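Local coordinates for protein beta-galactosidase (Geobacillus stearothermophilus, PDB 4OIF) that probably hydrolyses terminal non-reducing beta-D-galactose residues from beta-D-galactosides, as a homotrimeric glycosidase of family 42, at residues T534-P537 and R538-N541; G568-D572 and D573-D577. All blocks are in the same frame, centred on the assembly; numbering follows the deposited sequence.

Contact 1 of 2, residues T534-P537 and R538-N541; sequences TLYP and RDRN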
loop_
_atom_site.group_PDB
_atom_site.type_symbol
_atom_site.label_atom_id
_atom_site.label_comp_id
_atom_site.label_asym_id
_atom_site.label_seq_id
_atom_site.Cartn_x
_atom_site.Cartn_y
_atom_site.Cartn_z
ATOM N N THR A 534 -16.649 -20.147 4.764
ATOM C CA THR A 534 -15.427 -19.347 4.798
ATOM C C THR A 534 -15.336 -18.548 6.093
ATOM O O THR A 534 -16.246 -17.796 6.428
ATOM C CB THR A 534 -15.344 -18.387 3.606
ATOM O OG1 THR A 534 -15.261 -19.136 2.386
ATOM C CG2 THR A 534 -14.116 -17.497 3.736
ATOM N N LEU A 535 -14.228 -18.697 6.812
ATOM C CA LEU A 535 -14.120 -18.146 8.161
ATOM C C LEU A 535 -13.220 -16.921 8.261
ATOM O O LEU A 535 -12.306 -16.748 7.465
ATOM C CB LEU A 535 -13.605 -19.218 9.115
ATOM C CG LEU A 535 -14.392 -20.530 9.072
ATOM C CD1 LEU A 535 -13.885 -21.472 10.143
ATOM C CD2 LEU A 535 -15.881 -20.254 9.252
ATOM N N TYR A 536 -13.502 -16.072 9.247
ATOM C CA TYR A 536 -12.653 -14.928 9.576
ATOM C C TYR A 536 -11.435 -15.413 10.354
ATOM O O TYR A 536 -11.470 -16.510 10.902
ATOM C CB TYR A 536 -13.451 -13.889 10.377
ATOM C CG TYR A 536 -14.343 -13.057 9.497
ATOM C CD1 TYR A 536 -15.603 -13.514 9.113
ATOM C CD2 TYR A 536 -13.911 -11.835 9.010
ATOM C CE1 TYR A 536 -16.415 -12.753 8.280
ATOM C CE2 TYR A 536 -14.700 -11.076 8.180
ATOM C CZ TYR A 536 -15.952 -11.532 7.814
ATOM O OH TYR A 536 -16.727 -10.750 6.988
ATOM N N PRO A 537 -10.350 -14.617 10.384
ATOM C CA PRO A 537 -9.116 -15.044 11.064
ATOM C C PRO A 537 -9.285 -15.509 12.513
ATOM O O PRO A 537 -8.647 -16.480 12.914
ATOM C CB PRO A 537 -8.244 -13.787 11.004
ATOM C CG PRO A 537 -8.635 -13.161 9.715
ATOM C CD PRO A 537 -10.133 -13.383 9.605
ATOM N N ARG A 538 -10.129 -14.850 13.293
ATOM C CA ARG A 538 -10.283 -15.264 14.680
ATOM C C ARG A 538 -11.237 -16.457 14.827
ATOM O O ARG A 538 -11.344 -17.031 15.909
ATOM C CB ARG A 538 -10.769 -14.093 15.537
ATOM C CG ARG A 538 -9.754 -12.966 15.683
ATOM C CD ARG A 538 -10.352 -11.770 16.404
ATOM N NE ARG A 538 -9.323 -10.768 16.682
ATOM C CZ ARG A 538 -9.250 -9.568 16.109
ATOM N NH1 ARG A 538 -10.167 -9.185 15.220
ATOM N NH2 ARG A 538 -8.261 -8.741 16.434
ATOM N N ASP A 539 -11.943 -16.815 13.756
ATOM C CA ASP A 539 -12.882 -17.938 13.823
ATOM C C ASP A 539 -12.123 -19.249 13.989
ATOM O O ASP A 539 -11.014 -19.401 13.477
ATOM C CB ASP A 539 -13.763 -18.001 12.570
ATOM C CG ASP A 539 -14.754 -16.852 12.492
ATOM O OD1 ASP A 539 -15.013 -16.230 13.544
ATOM O OD2 ASP A 539 -15.272 -16.578 11.381
ATOM N N ARG A 540 -12.717 -20.187 14.719
ATOM C CA ARG A 540 -12.113 -21.498 14.920
ATOM C C ARG A 540 -13.189 -22.557 14.936
ATOM O O ARG A 540 -14.320 -22.288 15.321
ATOM C CB ARG A 540 -11.333 -21.562 16.236
ATOM C CG ARG A 540 -10.107 -20.691 16.295
ATOM C CD ARG A 540 -8.994 -21.191 15.390
ATOM N NE ARG A 540 -7.771 -20.411 15.580
ATOM C CZ ARG A 540 -7.491 -19.273 14.946
ATOM N NH1 ARG A 540 -8.350 -18.770 14.066
ATOM N NH2 ARG A 540 -6.346 -18.634 15.186
ATOM N N ASN A 541 -12.839 -23.765 14.519
ATOM C CA ASN A 541 -13.710 -24.901 14.779
ATOM C C ASN A 541 -12.804 -26.048 15.195
ATOM O O ASN A 541 -11.648 -25.829 15.565
ATOM C CB ASN A 541 -14.579 -25.257 13.554
ATOM C CG ASN A 541 -15.952 -25.879 13.942
ATOM O OD1 ASN A 541 -16.024 -26.824 14.730
ATOM N ND2 ASN A 541 -17.036 -25.335 13.388
HETATM O O HOH W 1 -10.059 -19.124 10.797
#
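Y536 and D539 are the two ends of a type I beta turn, closed by the backbone bond from D539 N to Y536 O (2.9 Å), with P537 and R538 at its corners. The turn reverses the chain between strands 527-534 and 541-545 of the trimerisation domain. P537 is well suited to the first corner, since its ring holds phi at -53°, close to the value a type I turn needs. The D539 side chain returns across the turn: its CG lies anti to the carbonyl carbon (chi1 -69°), which brings OD2 back to the residue that opens the turn, 2.8 Å from Y536 N. This N-H meets the carboxylate from above its plane. The same oxygen lies at the edge of the Y536 ring, near the ring plane, and 3.4 Å from Y536 CB; carboxylate and ring stand almost perpendicular. OD2 also forms a salt bridge with K335 of the second subunit, so one oxygen both braces the turn and joins the chains. Alongside, L535 CB packs on D539 CB at 3.7 Å. D292 of the second subunit takes the hydrogen bond of R538 N. On the exit side, the R540 chain bends at chi2 and turns its guanidinium back to the corner. A single nitrogen, NH1, is shared between two carbonyls lying close to the guanidinium plane: P537 O at 2.6 Å and D539 O at 2.8 Å. One water donates to Y536 O and, at 2.9 Å, to D539 O, giving each of these carbonyl oxygens a second bond.

Contact 2 of 2, residues G568-D572 and D573-D577; sequences GVYED and DFYAD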
loop_
_atom_site.group_PDB
_atom_site.type_symbol
_atom_site.label_atom_id
_atom_site.label_comp_id
_atom_site.label_asym_id
_atom_site.label_seq_id
_atom_site.Cartn_x
_atom_site.Cartn_y
_atom_site.Cartn_z
ATOM N N GLY A 568 -14.708 -38.513 10.681
ATOM C CA GLY A 568 -14.556 -37.425 11.627
ATOM C C GLY A 568 -15.702 -36.462 11.491
ATOM O O GLY A 568 -16.289 -36.358 10.405
ATOM N N VAL A 569 -16.020 -35.759 12.576
ATOM C CA VAL A 569 -17.141 -34.809 12.558
ATOM C C VAL A 569 -16.745 -33.458 13.120
ATOM O O VAL A 569 -15.832 -33.376 13.942
ATOM C CB VAL A 569 -18.364 -35.332 13.372
ATOM C CG1 VAL A 569 -18.812 -36.669 12.851
ATOM C CG2 VAL A 569 -18.043 -35.410 14.866
ATOM N N TYR A 570 -17.435 -32.400 12.687
ATOM C CA TYR A 570 -17.222 -31.064 13.259
ATOM C C TYR A 570 -17.769 -31.038 14.679
ATOM O O TYR A 570 -18.620 -31.852 15.018
ATOM C CB TYR A 570 -17.894 -29.979 12.407
ATOM C CG TYR A 570 -17.434 -29.955 10.964
ATOM C CD1 TYR A 570 -16.180 -29.442 10.621
ATOM C CD2 TYR A 570 -18.247 -30.444 9.947
ATOM C CE1 TYR A 570 -15.749 -29.422 9.312
ATOM C CE2 TYR A 570 -17.825 -30.423 8.633
ATOM C CZ TYR A 570 -16.578 -29.910 8.320
ATOM O OH TYR A 570 -16.153 -29.888 7.017
ATOM N N GLU A 571 -17.304 -30.110 15.508
ATOM C CA GLU A 571 -17.719 -30.096 16.909
ATOM C C GLU A 571 -18.409 -28.807 17.365
ATOM O O GLU A 571 -18.902 -28.725 18.481
ATOM C CB GLU A 571 -16.510 -30.349 17.810
ATOM C CG GLU A 571 -15.792 -31.662 17.559
ATOM C CD GLU A 571 -14.733 -31.928 18.615
ATOM O OE1 GLU A 571 -13.651 -31.306 18.555
ATOM O OE2 GLU A 571 -15.000 -32.735 19.527
ATOM N N ASP A 572 -18.428 -27.792 16.518
ATOM C CA ASP A 572 -19.023 -26.525 16.910
ATOM C C ASP A 572 -19.718 -25.892 15.710
ATOM O O ASP A 572 -19.776 -26.504 14.650
ATOM C CB ASP A 572 -17.951 -25.599 17.488
ATOM C CG ASP A 572 -18.488 -24.694 18.581
ATOM O OD1 ASP A 572 -19.727 -24.550 18.690
ATOM O OD2 ASP A 572 -17.666 -24.119 19.328
ATOM N N ASP A 573 -20.246 -24.679 15.890
ATOM C CA ASP A 573 -21.013 -23.953 14.871
ATOM C C ASP A 573 -22.247 -24.746 14.416
ATOM O O ASP A 573 -22.540 -25.811 14.951
ATOM C CB ASP A 573 -20.128 -23.600 13.670
ATOM C CG ASP A 573 -20.440 -22.218 13.084
ATOM O OD1 ASP A 573 -21.622 -21.821 13.035
ATOM O OD2 ASP A 573 -19.486 -21.527 12.664
ATOM N N PHE A 574 -22.973 -24.227 13.430
ATOM C CA PHE A 574 -24.289 -24.777 13.112
ATOM C C PHE A 574 -24.213 -26.170 12.497
ATOM O O PHE A 574 -25.202 -26.891 12.512
ATOM C CB PHE A 574 -25.089 -23.821 12.191
ATOM C CG PHE A 574 -24.603 -23.761 10.761
ATOM C CD1 PHE A 574 -23.613 -22.854 10.386
ATOM C CD2 PHE A 574 -25.176 -24.564 9.782
ATOM C CE1 PHE A 574 -23.173 -22.773 9.063
ATOM C CE2 PHE A 574 -24.748 -24.495 8.447
ATOM C CZ PHE A 574 -23.736 -23.603 8.092
ATOM N N TYR A 575 -23.051 -26.554 11.969
ATOM C CA TYR A 575 -22.898 -27.886 11.407
ATOM C C TYR A 575 -22.168 -28.825 12.364
ATOM O O TYR A 575 -21.579 -29.829 11.943
ATOM C CB TYR A 575 -22.164 -27.827 10.068
ATOM C CG TYR A 575 -21.027 -26.827 9.998
ATOM C CD1 TYR A 575 -21.265 -25.506 9.637
ATOM C CD2 TYR A 575 -19.713 -27.209 10.269
ATOM C CE1 TYR A 575 -20.245 -24.593 9.557
ATOM C CE2 TYR A 575 -18.684 -26.302 10.201
ATOM C CZ TYR A 575 -18.959 -24.987 9.834
ATOM O OH TYR A 575 -17.947 -24.054 9.749
ATOM N N ALA A 576 -22.209 -28.491 13.651
ATOM C CA ALA A 576 -21.630 -29.346 14.679
ATOM C C ALA A 576 -22.195 -30.772 14.622
ATOM O O ALA A 576 -23.371 -30.971 14.321
ATOM C CB ALA A 576 -21.855 -28.745 16.039
ATOM N N ASP A 577 -21.315 -31.738 14.879
ATOM C CA ASP A 577 -21.641 -33.168 14.889
ATOM C C ASP A 577 -22.071 -33.693 13.526
ATOM O O ASP A 577 -22.675 -34.752 13.434
ATOM C CB ASP A 577 -22.730 -33.472 15.924
ATOM C CG ASP A 577 -22.319 -33.077 17.326
ATOM O OD1 ASP A 577 -21.132 -33.241 17.683
ATOM O OD2 ASP A 577 -23.183 -32.596 18.077
#
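Y570 and Y575 meet in a T-shaped stack: the CD2 edge of Y575 stands over one face of the Y570 ring, toward its rim, with centroids 5.0 Å apart and planes at 81°. The Y575 CD2 atom lies 3.6 Å from both CG and CD2 of Y570. At the other side of the Y575 ring, CD1 sits above the centre of the F574 ring, so Y575 presents an edge to each neighbouring aromatic, while D573 CB lies over one of its faces. Y575 CG is between the backbone N and the carbonyl carbon (chi1 39°), and this turns the ring toward Y570. Both hydroxyls are held elsewhere, Y570 OH by T557 O and Y575 OH by D533 OD2. A leucine in place of Y570 would probably leave the edge of Y575 without its aromatic face and T557 O without its hydroxyl partner. In the backbone next to the rings, a type I turn from D573 to A576 is closed by A576 N on D573 O at 3.0 Å. D573 OD1 accepts F574 N at 2.8 Å on its anti side, whereas OD2 makes a salt bridge to R338 of the second subunit. Beyond the turn, D577 N reaches Y570 O at 2.7 Å. Together these contacts shape the long connecting loop of a beta hairpin, formed by antiparallel strands 565-570 and 579-586 of the trimerisation domain.

Overall arrangement
From the N terminus the chain first builds the TIM barrel, then enters the trimerisation domain, where contact 1 closes the turn between strands 527-534 and 541-545. Contact 2 follows later, closing the hairpin loop between strands 565-570 and 579-586. The two are in series and neither nests within the other. They nevertheless touch, their centres being about 14 Å apart, because strands 541-545 and 565-570 are antiparallel neighbours in the sheet: N541 ND2 probably hydrogen-bonds D572 O (3.2 Å) and packs against Y575. Both loops face the second subunit, whose R338 lies against both of them, packing on L535 in contact 1.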